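Long-range contacts in L-tyrosine isonitrile synthase (Pseudomonas aeruginosa, PDB 3E59), which makes the isonitrile group of the paerucumarin precursor on L-tyrosine, taking its carbon from C2 of ribulose 5-phosphate: residues A[11-19]-A[43-54]; A[90-101]-A[143-151]. One frame throughout, in Å; residues are numbered along the deposited sequence.

Contact 1: residues A[11-19]-A[43-54]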
loop_
_atom_site.group_PDB
_atom_site.type_symbol
_atom_site.label_atom_id
_atom_site.label_comp_id
_atom_site.label_asym_id
_atom_site.label_seq_id
_atom_site.Cartn_x
_atom_site.Cartn_y
_atom_site.Cartn_z
ATOM N N LEU A 11 -1.258 20.238 18.683
ATOM C CA LEU A 11 -2.068 19.076 18.274
ATOM C C LEU A 11 -1.759 18.556 16.867
ATOM O O LEU A 11 -1.554 17.360 16.714
ATOM C CB LEU A 11 -3.576 19.340 18.424
ATOM C CG LEU A 11 -4.211 19.212 19.812
ATOM C CD1 LEU A 11 -5.607 19.822 19.815
ATOM C CD2 LEU A 11 -4.258 17.766 20.261
ATOM N N PRO A 12 -1.754 19.444 15.840
ATOM C CA PRO A 12 -1.350 19.022 14.490
ATOM C C PRO A 12 0.058 18.426 14.414
ATOM O O PRO A 12 0.253 17.422 13.727
ATOM C CB PRO A 12 -1.430 20.315 13.674
ATOM C CG PRO A 12 -2.420 21.151 14.398
ATOM C CD PRO A 12 -2.175 20.859 15.847
ATOM N N ALA A 13 1.021 19.025 15.115
ATOM C CA ALA A 13 2.398 18.513 15.108
ATOM C C ALA A 13 2.546 17.181 15.849
ATOM O O ALA A 13 3.435 16.390 15.529
ATOM C CB ALA A 13 3.369 19.549 15.671
ATOM N N ARG A 14 1.677 16.949 16.830
ATOM C CA ARG A 14 1.669 15.698 17.593
ATOM C C ARG A 14 1.135 14.555 16.723
ATOM O O ARG A 14 1.642 13.439 16.776
ATOM C CB ARG A 14 0.824 15.834 18.865
ATOM C CG ARG A 14 1.455 16.684 19.968
ATOM C CD ARG A 14 0.580 16.701 21.226
ATOM N NE ARG A 14 0.483 15.378 21.849
ATOM C CZ ARG A 14 -0.253 15.096 22.924
ATOM N NH1 ARG A 14 -0.982 16.039 23.517
ATOM N NH2 ARG A 14 -0.267 13.858 23.406
ATOM N N VAL A 15 0.111 14.844 15.917
ATOM C CA VAL A 15 -0.396 13.869 14.945
ATOM C C VAL A 15 0.742 13.479 14.014
ATOM O O VAL A 15 1.020 12.292 13.823
ATOM C CB VAL A 15 -1.622 14.410 14.145
ATOM C CG1 VAL A 15 -2.074 13.403 13.072
ATOM C CG2 VAL A 15 -2.783 14.728 15.088
ATOM N N LEU A 16 1.422 14.486 13.470
ATOM C CA LEU A 16 2.464 14.258 12.473
ATOM C C LEU A 16 3.620 13.461 13.068
ATOM O O LEU A 16 4.129 12.536 12.437
ATOM C CB LEU A 16 2.957 15.591 11.873
ATOM C CG LEU A 16 4.023 15.488 10.768
ATOM C CD1 LEU A 16 3.542 14.672 9.558
ATOM C CD2 LEU A 16 4.493 16.867 10.330
ATOM N N LYS A 17 4.024 13.820 14.287
ATOM C CA LYS A 17 5.115 13.123 14.985
ATOM C C LYS A 17 4.787 11.640 15.159
ATOM O O LYS A 17 5.673 10.793 15.079
ATOM C CB LYS A 17 5.435 13.789 16.333
ATOM N N GLU A 18 3.505 11.347 15.373
ATOM C CA GLU A 18 2.986 9.977 15.404
ATOM C C GLU A 18 3.164 9.219 14.066
ATOM O O GLU A 18 3.513 8.035 14.058
ATOM C CB GLU A 18 1.508 9.998 15.819
ATOM C CG GLU A 18 0.879 8.642 16.008
ATOM C CD GLU A 18 1.462 7.891 17.191
ATOM O OE1 GLU A 18 1.619 8.516 18.262
ATOM O OE2 GLU A 18 1.766 6.683 17.038
ATOM N N LEU A 19 2.925 9.900 12.948
ATOM C CA LEU A 19 3.118 9.312 11.615
ATOM C C LEU A 19 4.596 9.169 11.258
ATOM O O LEU A 19 4.983 8.207 10.620
ATOM C CB LEU A 19 2.431 10.174 10.538
ATOM C CG LEU A 19 0.960 10.558 10.751
ATOM C CD1 LEU A 19 0.523 11.650 9.772
ATOM C CD2 LEU A 19 0.056 9.329 10.636
ATOM N N GLU A 43 6.624 18.769 7.138
ATOM C CA GLU A 43 5.859 19.648 8.033
ATOM C C GLU A 43 5.100 20.733 7.278
ATOM O O GLU A 43 3.951 21.024 7.588
ATOM C CB GLU A 43 6.784 20.310 9.054
ATOM C CG GLU A 43 7.091 19.467 10.273
ATOM C CD GLU A 43 7.513 20.311 11.482
ATOM O OE1 GLU A 43 7.568 19.746 12.603
ATOM O OE2 GLU A 43 7.767 21.537 11.317
ATOM N N GLN A 44 5.759 21.325 6.284
ATOM C CA GLN A 44 5.157 22.369 5.454
ATOM C C GLN A 44 3.919 21.862 4.712
ATOM O O GLN A 44 2.902 22.556 4.633
ATOM C CB GLN A 44 6.176 22.891 4.442
ATOM C CG GLN A 44 7.410 23.519 5.059
ATOM C CD GLN A 44 8.339 24.132 4.025
ATOM O OE1 GLN A 44 8.179 23.934 2.808
ATOM N NE2 GLN A 44 9.318 24.893 4.503
ATOM N N VAL A 45 4.009 20.645 4.182
ATOM C CA VAL A 45 2.924 20.065 3.391
ATOM C C VAL A 45 1.793 19.511 4.270
ATOM O O VAL A 45 0.625 19.814 4.050
ATOM C CB VAL A 45 3.446 18.968 2.419
ATOM C CG1 VAL A 45 2.300 18.336 1.631
ATOM C CG2 VAL A 45 4.482 19.547 1.473
ATOM N N GLN A 46 2.147 18.726 5.279
ATOM C CA GLN A 46 1.163 17.915 5.988
ATOM C C GLN A 46 0.435 18.652 7.093
ATOM O O GLN A 46 -0.752 18.405 7.307
ATOM C CB GLN A 46 1.803 16.633 6.540
ATOM C CG GLN A 46 2.437 15.724 5.461
ATOM C CD GLN A 46 1.429 15.174 4.437
ATOM O OE1 GLN A 46 0.218 15.142 4.681
ATOM N NE2 GLN A 46 1.944 14.726 3.288
ATOM N N LEU A 47 1.144 19.539 7.790
ATOM C CA LEU A 47 0.601 20.213 8.984
ATOM C C LEU A 47 -0.683 21.045 8.792
ATOM O O LEU A 47 -1.618 20.914 9.581
ATOM C CB LEU A 47 1.672 21.029 9.745
ATOM C CG LEU A 47 2.595 20.254 10.703
ATOM C CD1 LEU A 47 3.344 21.185 11.644
ATOM C CD2 LEU A 47 1.804 19.240 11.520
ATOM N N PRO A 48 -0.738 21.907 7.757
ATOM C CA PRO A 48 -2.022 22.603 7.582
ATOM C C PRO A 48 -3.155 21.661 7.156
ATOM O O PRO A 48 -4.313 21.950 7.442
ATOM C CB PRO A 48 -1.732 23.644 6.501
ATOM C CG PRO A 48 -0.504 23.199 5.822
ATOM C CD PRO A 48 0.263 22.303 6.747
ATOM N N ARG A 49 -2.818 20.540 6.504
ATOM C CA ARG A 49 -3.817 19.551 6.062
ATOM C C ARG A 49 -4.465 18.830 7.255
ATOM O O ARG A 49 -5.691 18.662 7.296
ATOM C CB ARG A 49 -3.210 18.539 5.071
ATOM C CG ARG A 49 -2.816 19.130 3.721
ATOM C CD ARG A 49 -2.296 18.057 2.750
ATOM N NE ARG A 49 -3.343 17.128 2.312
ATOM C CZ ARG A 49 -4.328 17.438 1.465
ATOM N NH1 ARG A 49 -4.424 18.658 0.948
ATOM N NH2 ARG A 49 -5.224 16.524 1.138
ATOM N N ILE A 50 -3.632 18.415 8.213
ATOM C CA ILE A 50 -4.093 17.822 9.469
ATOM C C ILE A 50 -4.850 18.875 10.272
ATOM O O ILE A 50 -5.918 18.599 10.820
ATOM C CB ILE A 50 -2.911 17.281 10.324
ATOM C CG1 ILE A 50 -2.209 16.115 9.617
ATOM C CG2 ILE A 50 -3.384 16.876 11.728
ATOM C CD1 ILE A 50 -0.835 15.811 10.160
ATOM N N ALA A 51 -4.282 20.080 10.327
ATOM C CA ALA A 51 -4.845 21.182 11.110
ATOM C C ALA A 51 -6.256 21.570 10.643
ATOM O O ALA A 51 -7.064 22.033 11.436
ATOM C CB ALA A 51 -3.912 22.385 11.079
ATOM N N ALA A 52 -6.541 21.362 9.360
ATOM C CA ALA A 52 -7.867 21.623 8.790
ATOM C C ALA A 52 -8.964 20.820 9.503
ATOM O O ALA A 52 -10.013 21.368 9.850
ATOM C CB ALA A 52 -7.869 21.330 7.305
ATOM N N PHE A 53 -8.715 19.529 9.724
ATOM C CA PHE A 53 -9.655 18.683 10.464
ATOM C C PHE A 53 -9.807 19.132 11.923
ATOM O O PHE A 53 -10.925 19.217 12.435
ATOM C CB PHE A 53 -9.244 17.203 10.390
ATOM C CG PHE A 53 -9.369 16.605 9.002
ATOM C CD1 PHE A 53 -10.617 16.251 8.489
ATOM C CD2 PHE A 53 -8.233 16.396 8.212
ATOM C CE1 PHE A 53 -10.740 15.711 7.202
ATOM C CE2 PHE A 53 -8.346 15.856 6.925
ATOM C CZ PHE A 53 -9.601 15.516 6.419
ATOM N N ILE A 54 -8.677 19.426 12.568
ATOM C CA ILE A 54 -8.641 19.786 13.993
ATOM C C ILE A 54 -9.379 21.100 14.281
ATOM O O ILE A 54 -10.117 21.201 15.267
ATOM C CB ILE A 54 -7.188 19.795 14.561
ATOM C CG1 ILE A 54 -6.557 18.403 14.412
ATOM C CG2 ILE A 54 -7.173 20.236 16.039
ATOM C CD1 ILE A 54 -5.113 18.320 14.839
#
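Pro12 and Ala51 mark the place where two helices, 11-19 and 43-54, come nearest, their CA atoms 5.3 Å apart. The segment axes approach to 8.8 Å and run at 120° to each other, so the helices touch over a short length only. The contact is apolar packing, without hydrogen bonds between the segments. Helix 43-54 is kinked at Pro48, whose nitrogen cannot bond back to the turn before. Pro12 suits the first turn of its helix, where a backbone N-H is not needed, and its compact ring lets the backbones close in: CG lies 3.8 Å from Ala51 CB, a methyl small enough for the gap, while Ile54 CD1 lies against the ring nitrogen at 3.7 Å. Leu47 CD2 presses on the Pro12 carbonyl, 3.3 Å from its O, and also meets Leu16 CB.

The packing is knobs-into-holes in both directions. Leu16 enters the hole formed by Glu43, Gln46, Leu47 and Ile50; with CG anti to the backbone N (chi1 -178°), its two methyls part over that face, CD2 reaching Glu43 CG at 3.7 Å and CD1 reaching Gln46 CB. Only aliphatic carbons of these two polar residues are used here, and the Gln46 amide bends away to the Leu264 carbonyl. In return Ile50 sits among Pro12, Val15, Leu16 and Leu19. Its CG2 rests 3.9 Å from Val15 CB, the two beta-branched chains passing in opposite directions. Beneath this pair lies the parallel sheet, with Ile60 against Val15 and Ile252 against Ile50. At the other end Ile54 crosses Leu11, CD1 to CB.

Contact 2: residues A[90-101]-A[143-151]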
loop_
_atom_site.group_PDB
_atom_site.type_symbol
_atom_site.label_atom_id
_atom_site.label_comp_id
_atom_site.label_asym_id
_atom_site.label_seq_id
_atom_site.Cartn_x
_atom_site.Cartn_y
_atom_site.Cartn_z
ATOM N N LEU A 90 -3.181 -4.403 9.520
ATOM C CA LEU A 90 -4.483 -3.758 9.738
ATOM C C LEU A 90 -4.699 -3.404 11.204
ATOM O O LEU A 90 -5.318 -2.382 11.527
ATOM C CB LEU A 90 -5.628 -4.638 9.234
ATOM C CG LEU A 90 -5.713 -4.862 7.714
ATOM C CD1 LEU A 90 -6.537 -6.110 7.400
ATOM C CD2 LEU A 90 -6.266 -3.609 7.020
ATOM N N SER A 91 -4.193 -4.257 12.093
ATOM C CA SER A 91 -4.303 -4.003 13.522
ATOM C C SER A 91 -3.450 -2.785 13.895
ATOM O O SER A 91 -3.872 -1.928 14.685
ATOM C CB SER A 91 -3.895 -5.248 14.309
ATOM O OG SER A 91 -3.985 -4.997 15.694
ATOM N N PHE A 92 -2.262 -2.696 13.302
ATOM C CA PHE A 92 -1.389 -1.532 13.501
ATOM C C PHE A 92 -2.073 -0.222 13.119
ATOM O O PHE A 92 -1.975 0.780 13.845
ATOM C CB PHE A 92 -0.067 -1.644 12.715
ATOM C CG PHE A 92 0.687 -0.344 12.673
ATOM C CD1 PHE A 92 1.502 0.030 13.737
ATOM C CD2 PHE A 92 0.523 0.538 11.605
ATOM C CE1 PHE A 92 2.154 1.242 13.727
ATOM C CE2 PHE A 92 1.175 1.762 11.583
ATOM C CZ PHE A 92 1.993 2.114 12.643
ATOM N N LEU A 93 -2.737 -0.229 11.962
ATOM C CA LEU A 93 -3.349 0.974 11.420
ATOM C C LEU A 93 -4.481 1.422 12.324
ATOM O O LEU A 93 -4.675 2.619 12.555
ATOM C CB LEU A 93 -3.873 0.727 10.002
ATOM C CG LEU A 93 -2.867 0.542 8.856
ATOM C CD1 LEU A 93 -3.608 0.137 7.602
ATOM C CD2 LEU A 93 -2.066 1.804 8.625
ATOM N N ASN A 94 -5.233 0.448 12.828
ATOM C CA ASN A 94 -6.273 0.743 13.788
ATOM C C ASN A 94 -5.735 1.345 15.090
ATOM O O ASN A 94 -6.338 2.265 15.630
ATOM C CB ASN A 94 -7.139 -0.480 14.079
ATOM C CG ASN A 94 -8.419 -0.103 14.783
ATOM O OD1 ASN A 94 -9.291 0.519 14.184
ATOM N ND2 ASN A 94 -8.527 -0.443 16.066
ATOM N N HIS A 95 -4.608 0.832 15.586
ATOM C CA HIS A 95 -4.048 1.325 16.846
ATOM C C HIS A 95 -3.460 2.722 16.678
ATOM O O HIS A 95 -3.521 3.530 17.589
ATOM C CB HIS A 95 -3.016 0.355 17.446
ATOM C CG HIS A 95 -2.600 0.703 18.846
ATOM N ND1 HIS A 95 -1.295 1.009 19.183
ATOM C CD2 HIS A 95 -3.322 0.817 19.990
ATOM C CE1 HIS A 95 -1.231 1.283 20.477
ATOM N NE2 HIS A 95 -2.446 1.170 20.991
ATOM N N LEU A 96 -2.896 2.995 15.508
ATOM C CA LEU A 96 -2.458 4.341 15.147
ATOM C C LEU A 96 -3.602 5.377 15.321
ATOM O O LEU A 96 -3.399 6.463 15.874
ATOM C CB LEU A 96 -1.925 4.324 13.712
ATOM C CG LEU A 96 -1.272 5.567 13.092
ATOM C CD1 LEU A 96 0.059 5.924 13.746
ATOM C CD2 LEU A 96 -1.055 5.322 11.623
ATOM N N CYS A 97 -4.801 5.024 14.864
ATOM C CA CYS A 97 -5.979 5.893 14.988
ATOM C C CYS A 97 -6.359 6.086 16.457
ATOM O O CYS A 97 -6.722 7.198 16.859
ATOM C CB CYS A 97 -7.169 5.315 14.204
ATOM S SG CYS A 97 -7.038 5.425 12.393
ATOM N N GLN A 98 -6.255 5.008 17.248
ATOM C CA GLN A 98 -6.543 5.048 18.693
ATOM C C GLN A 98 -5.553 5.946 19.447
ATOM O O GLN A 98 -5.951 6.752 20.297
ATOM C CB GLN A 98 -6.568 3.627 19.291
ATOM C CG GLN A 98 -7.725 2.740 18.778
ATOM C CD GLN A 98 -7.719 1.324 19.349
ATOM O OE1 GLN A 98 -6.678 0.670 19.432
ATOM N NE2 GLN A 98 -8.890 0.843 19.734
ATOM N N ARG A 99 -4.265 5.824 19.129
ATOM C CA ARG A 99 -3.241 6.703 19.735
ATOM C C ARG A 99 -3.477 8.198 19.459
ATOM O O ARG A 99 -3.273 9.022 20.337
ATOM C CB ARG A 99 -1.822 6.298 19.315
ATOM C CG ARG A 99 -1.419 4.911 19.792
ATOM C CD ARG A 99 0.091 4.721 19.832
ATOM N NE ARG A 99 0.605 4.760 21.205
ATOM C CZ ARG A 99 1.148 5.829 21.787
ATOM N NH1 ARG A 99 1.277 6.978 21.131
ATOM N NH2 ARG A 99 1.575 5.741 23.034
ATOM N N ILE A 100 -3.895 8.532 18.236
ATOM C CA ILE A 100 -4.295 9.894 17.884
ATOM C C ILE A 100 -5.502 10.333 18.732
ATOM O O ILE A 100 -5.522 11.451 19.245
ATOM C CB ILE A 100 -4.604 10.041 16.356
ATOM C CG1 ILE A 100 -3.313 9.914 15.527
ATOM C CG2 ILE A 100 -5.308 11.358 16.063
ATOM C CD1 ILE A 100 -3.513 9.860 14.020
ATOM N N GLN A 101 -6.479 9.439 18.898
ATOM C CA GLN A 101 -7.684 9.726 19.683
ATOM C C GLN A 101 -7.402 9.963 21.187
ATOM O O GLN A 101 -8.238 10.529 21.903
ATOM C CB GLN A 101 -8.750 8.636 19.474
ATOM C CG GLN A 101 -10.156 9.062 19.924
ATOM C CD GLN A 101 -11.278 8.307 19.232
ATOM O OE1 GLN A 101 -11.204 7.089 19.049
ATOM N NE2 GLN A 101 -12.338 9.025 18.862
ATOM N N GLU A 143 -12.857 -9.206 12.694
ATOM C CA GLU A 143 -12.380 -10.102 13.745
ATOM C C GLU A 143 -11.216 -9.582 14.611
ATOM O O GLU A 143 -11.025 -10.041 15.734
ATOM C CB GLU A 143 -12.120 -11.502 13.208
ATOM C CG GLU A 143 -10.842 -11.716 12.507
ATOM C CD GLU A 143 -10.811 -13.075 11.828
ATOM O OE1 GLU A 143 -11.889 -13.586 11.446
ATOM O OE2 GLU A 143 -9.711 -13.630 11.670
ATOM N N ILE A 144 -10.454 -8.620 14.103
ATOM C CA ILE A 144 -9.481 -7.950 14.952
ATOM C C ILE A 144 -10.171 -6.904 15.819
ATOM O O ILE A 144 -9.601 -6.472 16.811
ATOM C CB ILE A 144 -8.266 -7.338 14.175
ATOM C CG1 ILE A 144 -8.665 -6.105 13.355
ATOM C CG2 ILE A 144 -7.568 -8.397 13.318
ATOM C CD1 ILE A 144 -7.526 -5.547 12.461
ATOM N N GLY A 145 -11.396 -6.519 15.445
ATOM C CA GLY A 145 -12.191 -5.558 16.208
ATOM C C GLY A 145 -11.842 -4.131 15.848
ATOM O O GLY A 145 -12.005 -3.222 16.660
ATOM N N ALA A 146 -11.366 -3.934 14.620
ATOM C CA ALA A 146 -10.945 -2.620 14.166
ATOM C C ALA A 146 -12.172 -1.804 13.785
ATOM O O ALA A 146 -12.956 -2.218 12.935
ATOM C CB ALA A 146 -10.000 -2.742 13.001
ATOM N N THR A 147 -12.352 -0.664 14.439
ATOM C CA THR A 147 -13.482 0.195 14.150
ATOM C C THR A 147 -13.093 1.500 13.426
ATOM O O THR A 147 -13.977 2.276 13.045
ATOM C CB THR A 147 -14.267 0.553 15.434
ATOM O OG1 THR A 147 -13.434 1.352 16.283
ATOM C CG2 THR A 147 -14.708 -0.698 16.187
ATOM N N HIS A 148 -11.795 1.752 13.244
ATOM C CA HIS A 148 -11.359 3.021 12.628
ATOM C C HIS A 148 -10.849 2.814 11.213
ATOM O O HIS A 148 -10.310 3.728 10.585
ATOM C CB HIS A 148 -10.331 3.730 13.509
ATOM C CG HIS A 148 -10.778 3.896 14.936
ATOM N ND1 HIS A 148 -10.191 3.223 15.983
ATOM C CD2 HIS A 148 -11.791 4.614 15.476
ATOM C CE1 HIS A 148 -10.808 3.530 17.110
ATOM N NE2 HIS A 148 -11.782 4.374 16.831
ATOM N N ILE A 149 -11.047 1.597 10.723
ATOM C CA ILE A 149 -10.575 1.187 9.404
ATOM C C ILE A 149 -11.774 0.946 8.501
ATOM O O ILE A 149 -12.586 0.062 8.757
ATOM C CB ILE A 149 -9.663 -0.088 9.483
ATOM C CG1 ILE A 149 -8.513 0.120 10.470
ATOM C CG2 ILE A 149 -9.085 -0.461 8.105
ATOM C CD1 ILE A 149 -7.686 1.403 10.244
ATOM N N GLY A 150 -11.887 1.748 7.451
ATOM C CA GLY A 150 -12.900 1.518 6.419
ATOM C C GLY A 150 -12.277 0.990 5.136
ATOM O O GLY A 150 -11.064 1.032 4.967
ATOM N N VAL A 151 -13.115 0.478 4.240
ATOM C CA VAL A 151 -12.669 0.017 2.933
ATOM C C VAL A 151 -13.469 0.737 1.851
ATOM O O VAL A 151 -14.680 0.906 1.974
ATOM C CB VAL A 151 -12.783 -1.536 2.760
ATOM C CG1 VAL A 151 -12.217 -1.968 1.427
ATOM C CG2 VAL A 151 -12.035 -2.270 3.870
HETATM O O HOH W 1 -11.143 0.238 17.323
#
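Asn94 carries the polar part of this contact, meeting the turn 145-148 from helix 90-101. Its OD1 accepts the backbone N-H of His148 at 2.9 Å, with the donor almost in line with the C=O bond (166°) and an N-H...O angle of 153°. The same oxygen takes a weak, bent bond from His148 ND1 at 3.4 Å, the amide and imidazole planes being only 16° apart. Asn94 ND2 donates to a water that also bonds Thr147 OG1, so both ends of the amide are held and its rotation is fixed. An asparagine, short and both donor and acceptor, fits this buried spot. Thr147 OG1 also lies over the centre of one face of the His148 ring.

The apolar contacts flank this amide. Cys97 CB packs on His148 CB at 3.6 Å, and Gln98 lays its CG by CE1 of the ring. Ile149 CD1 rests on the peptide bond between Leu93 and Asn94, 3.7 Å from Asn94 N. Ile144 extends CD1 to Ser91 N at 3.6 Å and to Leu90 CB.

Gly145, with positive phi, is the C-prime residue of a Schellman motif closing helix 127-144. Helix 84-103 covers a face of the parallel sheet and links its neighbouring strands 60-64 and 108-112 as a beta-alpha-beta crossover; helix 127-144 likewise links 108-112 to the outermost strand, 149-151, an arrangement typical of layered alpha/beta folds.

Contacts 1 and 2 follow one another along the chain, the first closing before the second opens, and their centres lie about 19 Å apart. They nevertheless touch, because helix 11-19 of contact 1 leans on helix 90-101 of contact 2. Glu18 OE1 faces Arg99 NH1 at 3.3 Å in a long, weak ion pair, while Glu18 CG lies 3.6 Å from Leu96 CD1 and Val15 CG1 3.9 Å from Ile100 CD1. Strand 60-64 is common to both: Val15 and Ile100 each touch Ile60, and Leu19 and Ile100 each touch Phe62. Contact 1 thus adds the N-terminal helices to the sheet, whereas contact 2 joins the helix over strands 60-64 and 108-112 to the outermost strand, 149-151.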